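Local coordinates for Glucanase/chitosanase (Paenibacillus fukuinensis, PDB 4ZZ5), which binds chitosan through this CBM32 carbohydrate-binding module, one piece of a larger enzyme that probably hydrolyses chitosan and beta-glucans, at residues Pro47-Ile52 with Arg117-Thr122. Residues are numbered along the deposited sequence; the frame is centred on the assembly and turned at random.
Sequences PQWIYI and RVYATT. With SO4 (sulfate ion), chain C.
Two neighbouring antiparallel strands of the five-stranded sheet in this CBM32 beta-sandwich are joined here, and W49, R117 and Y119 meet on the outward face of that sheet. The backbone ladder has four bonds. Q48 and A120 form one hydrogen-bonded pair, Q48 N to A120 O at 3.0 Å and A120 N to Q48 O at 2.8 Å; I50 and V118 form the other in the same reciprocal way. Between them sits the non-hydrogen-bonded pair W49 and Y119, where W49 CA lies 3.1 Å from V118 O in a CA-H...O contact. On the outward face R117 reaches diagonally to W49. Its chain starts extended, with CG anti to the backbone N (chi1 -173°), passes CD by the edge of the Y51 ring, and bends at chi3 to bring NH1 over one face of the indole. R117 CZ lies 4.7 Å from the centroid of the five-membered ring of W49, a cation-pi contact with the two planes tilted 41° apart. The Y119 ring turns its edge to the indole, Y119 CD1 to W49 CD1 at 3.9 Å, while its far end lies alongside P47, whose CB is 3.5 Å from Y119 OH. The opposite face of the sheet is apolar where I50 CG2 packs on V118 CB, and F134 of the second sheet touches both side chains in the sandwich core. R117 NH2 also hydrogen-bonds to Q78 OE1, and W90 is a second cation-pi partner. R117 NH1 and NH2 both donate to a sulfate, probably from the crystallisation liquor, with R117 NH1 to sulfate O1 at 2.8 Å and almost perfectly straight (179°). The indole, Q78 and the paired N-H bonds to the sulfate together probably restrict the guanidinium's rotation in this crystal, and its positive charge probably draws the anion to this surface.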
ATOM      1  N   PRO A  47     -12.432  -2.674  -5.678  1.00  9.54           N
ATOM      2  CA  PRO A  47     -10.983  -2.562  -5.399  1.00  8.89           C
ATOM      3  C   PRO A  47     -10.736  -1.305  -4.599  1.00  7.87           C
ATOM      4  O   PRO A  47     -11.468  -0.320  -4.652  1.00  9.11           O
ATOM      5  CB  PRO A  47     -10.307  -2.418  -6.759  1.00 10.55           C
ATOM      6  CG  PRO A  47     -11.374  -3.042  -7.714  1.00 12.00           C
ATOM      7  CD  PRO A  47     -12.695  -2.747  -7.106  1.00 11.38           C
ATOM      8  N   GLN A  48      -9.676  -1.354  -3.747  1.00  6.81           N
ATOM      9  CA  GLN A  48      -9.231  -0.211  -3.039  1.00  6.00           C
ATOM     10  C   GLN A  48      -7.732  -0.127  -3.128  1.00  6.34           C
ATOM     11  O   GLN A  48      -7.064  -1.115  -3.445  1.00  7.46           O
ATOM     12  CB  GLN A  48      -9.670  -0.293  -1.543  1.00  6.48           C
ATOM     13  CG  GLN A  48     -11.131  -0.458  -1.327  1.00  6.77           C
ATOM     14  CD  GLN A  48     -11.961   0.768  -1.592  1.00  7.29           C
ATOM     15  OE1 GLN A  48     -11.507   1.888  -1.688  1.00  7.54           O
ATOM     16  NE2 GLN A  48     -13.282   0.596  -1.560  1.00  8.91           N
ATOM     17  N   TRP A  49      -7.176   1.035  -2.858  1.00  5.74           N
ATOM     18  CA  TRP A  49      -5.750   1.249  -3.018  1.00  5.63           C
ATOM     19  C   TRP A  49      -5.234   2.336  -2.160  1.00  5.09           C
ATOM     20  O   TRP A  49      -5.953   3.244  -1.726  1.00  5.31           O
ATOM     21  CB  TRP A  49      -5.410   1.436  -4.509  1.00  6.16           C
ATOM     22  CG  TRP A  49      -6.133   2.553  -5.200  1.00  6.10           C
ATOM     23  CD1 TRP A  49      -7.143   2.386  -6.073  1.00  7.13           C
ATOM     24  CD2 TRP A  49      -5.879   3.999  -5.112  1.00  6.59           C
ATOM     25  NE1 TRP A  49      -7.572   3.641  -6.506  1.00  8.08           N
ATOM     26  CE2 TRP A  49      -6.858   4.603  -5.915  1.00  7.26           C
ATOM     27  CE3 TRP A  49      -4.966   4.757  -4.428  1.00  7.31           C
ATOM     28  CZ2 TRP A  49      -6.903   6.028  -6.021  1.00  7.67           C
ATOM     29  CZ3 TRP A  49      -5.045   6.173  -4.542  1.00  7.37           C
ATOM     30  CH2 TRP A  49      -6.011   6.735  -5.338  1.00  8.56           C
ATOM     31  N   ILE A  50      -3.911   2.251  -1.923  1.00  5.38           N
ATOM     32  CA  ILE A  50      -3.171   3.298  -1.261  1.00  5.65           C
ATOM     33  C   ILE A  50      -1.866   3.442  -2.016  1.00  5.39           C
ATOM     34  O   ILE A  50      -1.219   2.411  -2.327  1.00  5.83           O
ATOM     35  CB  ILE A  50      -2.916   2.988   0.235  1.00  5.88           C
ATOM     36  CG1 ILE A  50      -2.008   4.016   0.867  1.00  6.72           C
ATOM     37  CG2 ILE A  50      -2.369   1.599   0.487  1.00  7.39           C
ATOM     38  CD1 ILE A  50      -2.061   3.970   2.378  1.00  8.12           C
ATOM     39  N   TYR A  51      -1.441   4.651  -2.315  1.00  5.75           N
ATOM     40  CA  TYR A  51      -0.088   4.855  -2.885  1.00  6.12           C
ATOM     41  C   TYR A  51       0.689   5.821  -2.073  1.00  7.04           C
ATOM     42  O   TYR A  51       0.120   6.720  -1.362  1.00  7.04           O
ATOM     43  CB  TYR A  51      -0.101   5.202  -4.378  1.00  6.71           C
ATOM     44  CG  TYR A  51      -0.601   6.541  -4.827  1.00  7.04           C
ATOM     45  CD1 TYR A  51       0.177   7.666  -4.587  1.00  8.85           C
ATOM     46  CD2 TYR A  51      -1.730   6.653  -5.556  1.00  7.40           C
ATOM     47  CE1 TYR A  51      -0.347   8.923  -5.117  1.00 10.03           C
ATOM     48  CE2 TYR A  51      -2.202   7.856  -6.054  1.00  9.87           C
ATOM     49  CZ  TYR A  51      -1.471   8.945  -5.773  1.00 10.80           C
ATOM     50  OH  TYR A  51      -1.944  10.204  -6.262  1.00 13.83           O
ATOM     51  N   ILE A  52       1.993   5.709  -2.167  1.00  7.22           N
ATOM     52  CA  ILE A  52       2.998   6.555  -1.520  1.00  7.89           C
ATOM     53  C   ILE A  52       3.780   7.266  -2.570  1.00  7.63           C
ATOM     54  O   ILE A  52       4.222   6.618  -3.564  1.00  8.99           O
ATOM     55  CB  ILE A  52       3.928   5.725  -0.716  1.00  9.78           C
ATOM     56  CG1 ILE A  52       3.182   4.833   0.302  1.00 10.92           C
ATOM     57  CG2 ILE A  52       4.997   6.605  -0.046  1.00 12.19           C
ATOM     58  CD1 ILE A  52       4.019   3.706   0.861  1.00 12.80           C
ATOM     59  N   ARG A 117       2.134   1.567  -5.028  1.00  5.96           N
ATOM     60  CA  ARG A 117       0.680   1.392  -4.750  1.00  6.38           C
ATOM     61  C   ARG A 117       0.449  -0.046  -4.287  1.00  5.66           C
ATOM     62  O   ARG A 117       1.004  -1.011  -4.876  1.00  6.44           O
ATOM     63  CB  ARG A 117      -0.139   1.706  -5.979  1.00  7.12           C
ATOM     64  CG  ARG A 117      -1.649   1.719  -5.747  1.00  7.22           C
ATOM     65  CD  ARG A 117      -2.426   2.408  -6.828  1.00  8.23           C
ATOM     66  NE  ARG A 117      -2.636   1.577  -8.027  1.00  7.60           N
ATOM     67  CZ  ARG A 117      -3.648   1.656  -8.861  1.00  8.43           C
ATOM     68  NH1 ARG A 117      -4.561   2.616  -8.710  1.00 10.66           N
ATOM     69  NH2 ARG A 117      -3.745   0.824  -9.883  1.00  9.05           N
ATOM     70  N   VAL A 118      -0.362  -0.199  -3.248  1.00  5.38           N
ATOM     71  CA  VAL A 118      -1.081  -1.498  -2.953  1.00  5.91           C
ATOM     72  C   VAL A 118      -2.415  -1.390  -3.596  1.00  5.35           C
ATOM     73  O   VAL A 118      -3.174  -0.463  -3.236  1.00  5.71           O
ATOM     74  CB  VAL A 118      -1.180  -1.715  -1.445  1.00  6.93           C
ATOM     75  CG1 VAL A 118      -2.023  -2.994  -1.174  1.00  8.20           C
ATOM     76  CG2 VAL A 118       0.186  -1.841  -0.786  1.00  8.96           C
ATOM     77  N   TYR A 119      -2.714  -2.286  -4.508  1.00  5.30           N
ATOM     78  CA  TYR A 119      -4.004  -2.332  -5.199  1.00  6.01           C
ATOM     79  C   TYR A 119      -4.671  -3.632  -4.784  1.00  6.22           C
ATOM     80  O   TYR A 119      -4.235  -4.703  -5.175  1.00  6.69           O
ATOM     81  CB  TYR A 119      -3.735  -2.225  -6.710  1.00  6.42           C
ATOM     82  CG  TYR A 119      -4.984  -2.117  -7.508  1.00  6.84           C
ATOM     83  CD1 TYR A 119      -5.710  -0.928  -7.653  1.00  8.37           C
ATOM     84  CD2 TYR A 119      -5.479  -3.208  -8.174  1.00 10.01           C
ATOM     85  CE1 TYR A 119      -6.880  -0.841  -8.397  1.00  9.06           C
ATOM     86  CE2 TYR A 119      -6.664  -3.104  -8.914  1.00 10.35           C
ATOM     87  CZ  TYR A 119      -7.338  -1.957  -8.994  1.00  9.55           C
ATOM     88  OH  TYR A 119      -8.501  -2.004  -9.754  1.00 11.51           O
ATOM     89  N   ALA A 120      -5.657  -3.511  -3.940  1.00  5.74           N
ATOM     90  CA  ALA A 120      -6.273  -4.634  -3.237  1.00  5.84           C
ATOM     91  C   ALA A 120      -7.605  -4.961  -3.904  1.00  5.89           C
ATOM     92  O   ALA A 120      -8.478  -4.121  -4.129  1.00  7.28           O
ATOM     93  CB  ALA A 120      -6.497  -4.272  -1.810  1.00  7.25           C
ATOM     94  N   THR A 121      -7.786  -6.232  -4.208  1.00  7.20           N
ATOM     95  CA  THR A 121      -8.930  -6.633  -5.096  1.00  7.83           C
ATOM     96  C   THR A 121      -9.764  -7.742  -4.513  1.00  9.32           C
ATOM     97  O   THR A 121     -10.963  -7.784  -4.956  1.00 11.69           O
ATOM     98  CB  THR A 121      -8.420  -7.063  -6.475  1.00  8.93           C
ATOM     99  OG1 THR A 121      -7.455  -8.099  -6.386  1.00  9.49           O
ATOM    100  CG2 THR A 121      -7.784  -5.881  -7.198  1.00 10.77           C
ATOM    101  N   THR A 122      -9.320  -8.590  -3.604  1.00  8.55           N
ATOM    102  CA  THR A 122     -10.234  -9.559  -2.887  1.00  9.12           C
ATOM    103  C   THR A 122      -9.957  -9.428  -1.438  1.00  8.28           C
ATOM    104  O   THR A 122      -8.808  -9.529  -0.966  1.00  8.67           O
ATOM    105  CB  THR A 122     -10.026 -10.969  -3.348  1.00  9.88           C
ATOM    106  OG1 THR A 122     -10.275 -11.074  -4.750  1.00 11.30           O
ATOM    107  CG2 THR A 122     -10.976 -11.958  -2.593  1.00 11.36           C
TER
HETATM  108  S   SO4 C 201      -6.941   1.983 -11.737  1.00 18.59           S
HETATM  109  O1  SO4 C 201      -6.756   2.799 -10.492  1.00 20.17           O
HETATM  110  O2  SO4 C 201      -8.331   1.460 -11.804  1.00 26.08           O
HETATM  111  O3  SO4 C 201      -6.668   2.985 -12.823  1.00 27.50           O
HETATM  112  O4  SO4 C 201      -6.024   0.799 -11.764  1.00 20.13           O